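Local coordinates for protein endoglucanase (PDB 6KDD) that probably hydrolyses beta-1,4-glucosidic links in cellulose-like glucans, as a TIM-barrel glycoside hydrolase of family 5, at residues S246-A249 with K250-K253; W309-P312 with L313-A316; K281-E285 with F286-Y290. All coordinates share one frame; numbering follows the deposited sequence.

Interaction 1 of 3, residues S246-A249 with K250-K253; sequences SDWA and KQNK
Lys-250 sits one helical turn after Ser-246 and runs back alongside it, near the C-terminal end of helix 232-252. Its backbone N gives Ser-246 O a nearly straight hydrogen bond (2.8 Å, 166° at the hydrogen), and the side chain starts out past the same carbonyl. CB of Lys-250 lies 3.4 Å from Ser-246 O. With CG beside the backbone N and anti to the carbonyl carbon (chi1 -73°), CG of Lys-250 comes within 3.3 Å of Ser-246 O. CD of Lys-250 is equally far, 4.0 Å, from Ser-246 O and Ser-246 OG. From there the extended chain passes the hydroxyl, Lys-250 CE lying 3.8 Å from Ser-246 OG; the ammonium NZ is 3.9 Å from that OG, an approach without a hydrogen bond. The carboxylate of Asp-247 does not reach this ammonium, and its OD2 forms a salt bridge with Lys-243 instead. Elsewhere on the helix the amide group of Asn-252 covers part of one face of the Trp-248 indole, near its rim, while the Gln-251 side chain runs at about a right angle to that of Trp-248, its amide plane inclined to the ring. The indole also packs on Val-187, Val-254 and Ile-256. Only weak bonds hold Asn-252 N to Trp-248 O and Ala-249 O, and Lys-253 then turns to positive phi (57°): a Schellman motif, ending the helix just ahead of barrel strand 256-261.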
# COMPACT_ATOMS: atom_id res chain seq x y z
N SER A 246 13.35 10.00 5.80
CA SER A 246 14.67 9.52 5.42
C SER A 246 15.62 9.54 6.61
O SER A 246 16.33 8.57 6.87
CB SER A 246 15.21 10.38 4.31
OG SER A 246 16.52 9.96 3.95
N ASP A 247 15.63 10.69 7.31
CA ASP A 247 16.49 10.90 8.47
C ASP A 247 16.23 9.81 9.50
O ASP A 247 17.17 9.20 10.00
CB ASP A 247 16.40 12.33 9.04
CG ASP A 247 17.10 13.36 8.17
OD1 ASP A 247 17.97 12.96 7.36
OD2 ASP A 247 16.75 14.55 8.26
N TRP A 248 14.95 9.56 9.79
CA TRP A 248 14.55 8.52 10.72
C TRP A 248 14.94 7.12 10.21
O TRP A 248 15.39 6.27 10.99
CB TRP A 248 13.05 8.62 10.98
CG TRP A 248 12.52 7.52 11.85
CD1 TRP A 248 12.44 7.51 13.21
CD2 TRP A 248 11.98 6.26 11.41
NE1 TRP A 248 11.86 6.34 13.66
CE2 TRP A 248 11.58 5.55 12.57
CE3 TRP A 248 11.76 5.68 10.15
CZ2 TRP A 248 11.02 4.27 12.50
CZ3 TRP A 248 11.21 4.42 10.10
CH2 TRP A 248 10.84 3.73 11.26
N ALA A 249 14.74 6.87 8.91
CA ALA A 249 15.00 5.54 8.37
C ALA A 249 16.51 5.24 8.36
O ALA A 249 16.91 4.12 8.61
CB ALA A 249 14.41 5.38 6.98
N LYS A 250 17.32 6.24 8.02
CA LYS A 250 18.77 6.08 8.02
C LYS A 250 19.25 5.79 9.44
O LYS A 250 20.06 4.89 9.65
CB LYS A 250 19.41 7.32 7.40
CG LYS A 250 19.24 7.42 5.89
CD LYS A 250 20.03 8.54 5.30
CE LYS A 250 20.03 8.50 3.79
NZ LYS A 250 20.32 9.84 3.23
N GLN A 251 18.69 6.51 10.43
CA GLN A 251 19.11 6.30 11.81
C GLN A 251 18.70 4.92 12.31
O GLN A 251 19.37 4.35 13.16
CB GLN A 251 18.71 7.47 12.72
CG GLN A 251 17.67 7.15 13.80
CD GLN A 251 16.96 8.40 14.29
OE1 GLN A 251 17.31 9.52 13.93
NE2 GLN A 251 15.93 8.21 15.10
N ASN A 252 17.62 4.35 11.77
CA ASN A 252 17.15 3.06 12.25
C ASN A 252 17.55 1.93 11.31
O ASN A 252 17.16 0.79 11.53
CB ASN A 252 15.65 3.04 12.49
CG ASN A 252 15.25 3.88 13.67
OD1 ASN A 252 15.09 5.09 13.56
ND2 ASN A 252 15.05 3.22 14.80
N LYS A 253 18.27 2.27 10.24
CA LYS A 253 18.80 1.30 9.29
C LYS A 253 17.65 0.45 8.72
O LYS A 253 17.61 -0.76 8.88
CB LYS A 253 19.89 0.48 9.99
CG LYS A 253 20.90 -0.17 9.06
CD LYS A 253 22.26 0.49 9.05
CE LYS A 253 23.23 -0.27 8.16
NZ LYS A 253 22.78 -0.31 6.75

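Interaction 2 of 3, residues W309-P312 with L313-A316; sequences WIEP and LATA
Ile-310 and Pro-312 offer their carbonyls to the first turn of helix 313-318. Ala-314 N donates to Ile-310 O at 2.8 Å and Ala-316 N to Pro-312 O at 3.0 Å, the latter the first regular helical bond, both coming in close to the line of the carbonyl. Pro-312, preceded by a cis peptide bond, occupies the N-cap position. Because Glu-311 is bent at its second torsion (chi2 -70°), its carboxylate folds back over the helix start. OE1 of Glu-311 takes two bonds from one residue: Thr-315 OG1 donates at 2.6 Å and Thr-315 N at 3.2 Å. Both donors meet OE1 on its syn side but from opposite faces of the carboxylate plane, 26° and 31° out of it, which should limit rotation of the group. With a valine in place of Thr-315 the hydroxyl is lost, which would probably leave Glu-311 OE1 held by the backbone N-H alone and its carboxylate freer to turn. The other oxygen, OE2, forms a salt bridge with Arg-53; that charge and the helix N-terminus are both likely to favour the ionised carboxylate. On the apolar side, Trp-309 CE3 reaches Ala-314 CB at 3.9 Å, and the indole also makes a cation-pi contact with Arg-53. The arrangement is N-terminal helix capping: Ile-310 O and Glu-311 OE1, from ahead of Pro-312, take up first-turn amides of the chain's last helix, packed against helices 45-53 and 269-285.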
# COMPACT_ATOMS: atom_id res chain seq x y z
N TRP A 309 -3.30 3.99 -21.05
CA TRP A 309 -2.78 4.84 -20.00
C TRP A 309 -3.26 6.29 -20.16
O TRP A 309 -3.45 6.79 -21.28
CB TRP A 309 -1.25 4.76 -20.06
CG TRP A 309 -0.78 3.37 -19.78
CD1 TRP A 309 -0.46 2.39 -20.69
CD2 TRP A 309 -0.68 2.77 -18.47
NE1 TRP A 309 -0.11 1.24 -20.01
CE2 TRP A 309 -0.24 1.44 -18.66
CE3 TRP A 309 -0.87 3.25 -17.16
CZ2 TRP A 309 0.02 0.59 -17.58
CZ3 TRP A 309 -0.64 2.40 -16.09
CH2 TRP A 309 -0.15 1.10 -16.30
N ILE A 310 -3.50 6.93 -19.00
CA ILE A 310 -3.85 8.34 -18.90
C ILE A 310 -2.55 9.14 -18.82
O ILE A 310 -1.78 8.98 -17.87
CB ILE A 310 -4.73 8.53 -17.66
CG1 ILE A 310 -5.98 7.65 -17.77
CG2 ILE A 310 -5.04 10.01 -17.42
CD1 ILE A 310 -6.77 7.55 -16.47
N GLU A 311 -2.28 9.94 -19.87
CA GLU A 311 -1.00 10.61 -20.03
C GLU A 311 -1.27 12.11 -19.98
O GLU A 311 -2.33 12.54 -20.39
CB GLU A 311 -0.36 10.18 -21.37
CG GLU A 311 0.08 8.72 -21.38
CD GLU A 311 1.29 8.43 -20.48
OE1 GLU A 311 1.81 9.37 -19.86
OE2 GLU A 311 1.77 7.27 -20.44
N PRO A 312 -0.36 12.96 -19.44
CA PRO A 312 0.92 12.48 -18.93
C PRO A 312 0.95 11.99 -17.48
O PRO A 312 2.02 11.78 -16.93
CB PRO A 312 1.83 13.70 -19.18
CG PRO A 312 0.90 14.89 -18.97
CD PRO A 312 -0.50 14.43 -19.35
N LEU A 313 -0.20 11.70 -16.87
CA LEU A 313 -0.13 11.29 -15.47
C LEU A 313 0.64 9.96 -15.31
O LEU A 313 1.37 9.80 -14.35
CB LEU A 313 -1.54 11.20 -14.89
CG LEU A 313 -1.65 10.96 -13.37
CD1 LEU A 313 -1.08 12.10 -12.54
CD2 LEU A 313 -3.11 10.72 -13.02
N ALA A 314 0.44 9.01 -16.22
CA ALA A 314 1.14 7.74 -16.10
C ALA A 314 2.65 7.97 -16.12
O ALA A 314 3.37 7.38 -15.33
CB ALA A 314 0.69 6.77 -17.18
N THR A 315 3.12 8.87 -17.01
CA THR A 315 4.55 9.18 -17.09
C THR A 315 5.06 9.83 -15.82
O THR A 315 6.18 9.58 -15.39
CB THR A 315 4.89 10.09 -18.29
OG1 THR A 315 4.41 9.41 -19.44
CG2 THR A 315 6.38 10.31 -18.41
N ALA A 316 4.23 10.69 -15.20
CA ALA A 316 4.53 11.27 -13.89
C ALA A 316 4.84 10.15 -12.88
O ALA A 316 5.71 10.28 -12.02
CB ALA A 316 3.33 12.09 -13.42

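Interaction 3 of 3, residues K281-E285 with F286-Y290; sequences KMAEE and FGFSY
Ala-283 and Phe-288 meet at the apolar centre, where Ala-283 CB lies 3.9 Å from Phe-288 CB, and the same methyl approaches Tyr-290 CD2 at 4.4 Å. Leu-258 of the neighbouring strand packs on both Ala-283 and Tyr-290. Next to this, the Met-282 side chain runs alongside that of Phe-286 in the same direction. Met-282 CG touches the ring edge in its plane, 3.7 Å from Phe-286 CE2, and SD stands 5.2 Å from the centroid of the Phe-286 ring, also at the edge: a Met-aromatic contact. Phe-286 CB in turn covers part of one face of the Phe-288 ring. This packing flanks a Schellman motif that closes helix 269-285. Phe-288 N donates to Ala-283 O at 2.8 Å in a nearly straight bond (165° at the hydrogen), and Gly-287 N to Glu-284 O at 3.1 Å, from well above the carbonyl plane. Gly-287, at the C-prime position, has the positive phi that glycine tolerates easily. The turn leads directly into strand 289-292, completing the beta-alpha-beta unit that began with strand 256-261, the last such unit of the TIM barrel. Farther out, in Tyr-290, whose CB is directed toward the helix, CG lies between the backbone N and the carbonyl carbon (chi1 61°), and the ring edge comes up beside Glu-284. Glu-284 OE2 meets that edge in plane, 3.8 Å from Tyr-290 CE2, with the carboxylate plane turned 66° from the ring. That carboxylate is shared between two cations, OE2 with Lys-22 and OE1 with Arg-280. Along the other flank Glu-285 extends beside Phe-286, its CG over one face of the ring, and its OE2 forms a salt bridge with Arg-239 of helix 232-252.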
# COMPACT_ATOMS: atom_id res chain seq x y z
N LYS A 281 9.43 11.88 -7.83
CA LYS A 281 10.84 12.25 -7.88
C LYS A 281 11.42 12.41 -6.48
O LYS A 281 12.58 12.11 -6.25
CB LYS A 281 11.08 13.55 -8.65
CG LYS A 281 10.81 13.45 -10.14
CD LYS A 281 10.87 14.80 -10.81
CE LYS A 281 11.93 14.86 -11.89
NZ LYS A 281 11.45 14.25 -13.16
N MET A 282 10.61 12.84 -5.51
CA MET A 282 11.12 12.95 -4.15
C MET A 282 11.38 11.58 -3.55
O MET A 282 12.35 11.39 -2.82
CB MET A 282 10.19 13.75 -3.23
CG MET A 282 10.93 14.48 -2.10
SD MET A 282 12.01 15.80 -2.78
CE MET A 282 10.82 17.10 -3.10
N ALA A 283 10.51 10.60 -3.84
CA ALA A 283 10.72 9.25 -3.32
C ALA A 283 12.01 8.70 -3.94
O ALA A 283 12.85 8.13 -3.24
CB ALA A 283 9.49 8.39 -3.66
N GLU A 284 12.22 8.94 -5.24
CA GLU A 284 13.43 8.50 -5.92
C GLU A 284 14.68 9.16 -5.34
O GLU A 284 15.67 8.48 -5.08
CB GLU A 284 13.30 8.71 -7.43
CG GLU A 284 12.33 7.71 -8.03
CD GLU A 284 12.25 7.61 -9.53
OE1 GLU A 284 12.43 8.64 -10.22
OE2 GLU A 284 11.97 6.47 -10.01
N GLU A 285 14.58 10.47 -5.07
CA GLU A 285 15.68 11.24 -4.50
C GLU A 285 16.12 10.61 -3.19
O GLU A 285 17.32 10.49 -2.98
CB GLU A 285 15.31 12.71 -4.33
CG GLU A 285 16.39 13.57 -3.66
CD GLU A 285 16.00 15.04 -3.65
OE1 GLU A 285 15.81 15.59 -4.75
OE2 GLU A 285 15.82 15.63 -2.56
N PHE A 286 15.17 10.18 -2.34
CA PHE A 286 15.53 9.68 -1.02
C PHE A 286 15.61 8.16 -0.98
O PHE A 286 15.70 7.56 0.10
CB PHE A 286 14.60 10.18 0.09
CG PHE A 286 14.68 11.66 0.41
CD1 PHE A 286 15.65 12.15 1.28
CD2 PHE A 286 13.79 12.57 -0.15
CE1 PHE A 286 15.73 13.51 1.57
CE2 PHE A 286 13.86 13.92 0.16
CZ PHE A 286 14.84 14.39 1.01
N GLY A 287 15.53 7.52 -2.14
CA GLY A 287 15.77 6.08 -2.16
C GLY A 287 14.57 5.28 -1.66
O GLY A 287 14.72 4.16 -1.16
N PHE A 288 13.36 5.85 -1.78
CA PHE A 288 12.18 5.17 -1.28
C PHE A 288 11.57 4.42 -2.46
O PHE A 288 11.50 5.01 -3.53
CB PHE A 288 11.10 6.19 -0.89
CG PHE A 288 11.40 7.02 0.33
CD1 PHE A 288 12.52 6.74 1.12
CD2 PHE A 288 10.59 8.10 0.67
CE1 PHE A 288 12.79 7.50 2.24
CE2 PHE A 288 10.88 8.87 1.80
CZ PHE A 288 11.98 8.57 2.57
N SER A 289 11.17 3.15 -2.28
CA SER A 289 10.38 2.52 -3.33
C SER A 289 8.97 3.13 -3.27
O SER A 289 8.61 3.75 -2.26
CB SER A 289 10.28 1.01 -3.16
OG SER A 289 9.84 0.71 -1.84
N TYR A 290 8.13 2.84 -4.25
CA TYR A 290 6.82 3.47 -4.18
C TYR A 290 5.76 2.63 -4.89
O TYR A 290 6.07 1.87 -5.79
CB TYR A 290 6.85 4.86 -4.82
CG TYR A 290 7.23 4.98 -6.28
CD1 TYR A 290 6.29 4.88 -7.30
CD2 TYR A 290 8.55 5.28 -6.64
CE1 TYR A 290 6.64 5.01 -8.63
CE2 TYR A 290 8.91 5.44 -7.98
CZ TYR A 290 7.95 5.33 -8.98
OH TYR A 290 8.29 5.50 -10.32

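Along the chain the order is interaction 1, interaction 3, interaction 2. Interactions 1 and 3 end successive barrel helices, 232-252 and 269-285, just before strands 256-261 and 289-292, and so lie near the N-terminal ends of the strands, away from the C-terminal ends where TIM-barrel enzymes carry their active sites. Their centres are 14 Å apart and they touch, Ser-246 CB lying 3.5 Å from Phe-286 CD1. Interaction 2 begins the terminal helix 313-318, its centre about 18 Å from that of interaction 3 and 32 Å from that of interaction 1. Arg-280 bridges the gap to interaction 3, bonding both Ala-316 O and Glu-284, which ties the chain's end to helix 269-285, between the last two barrel strands.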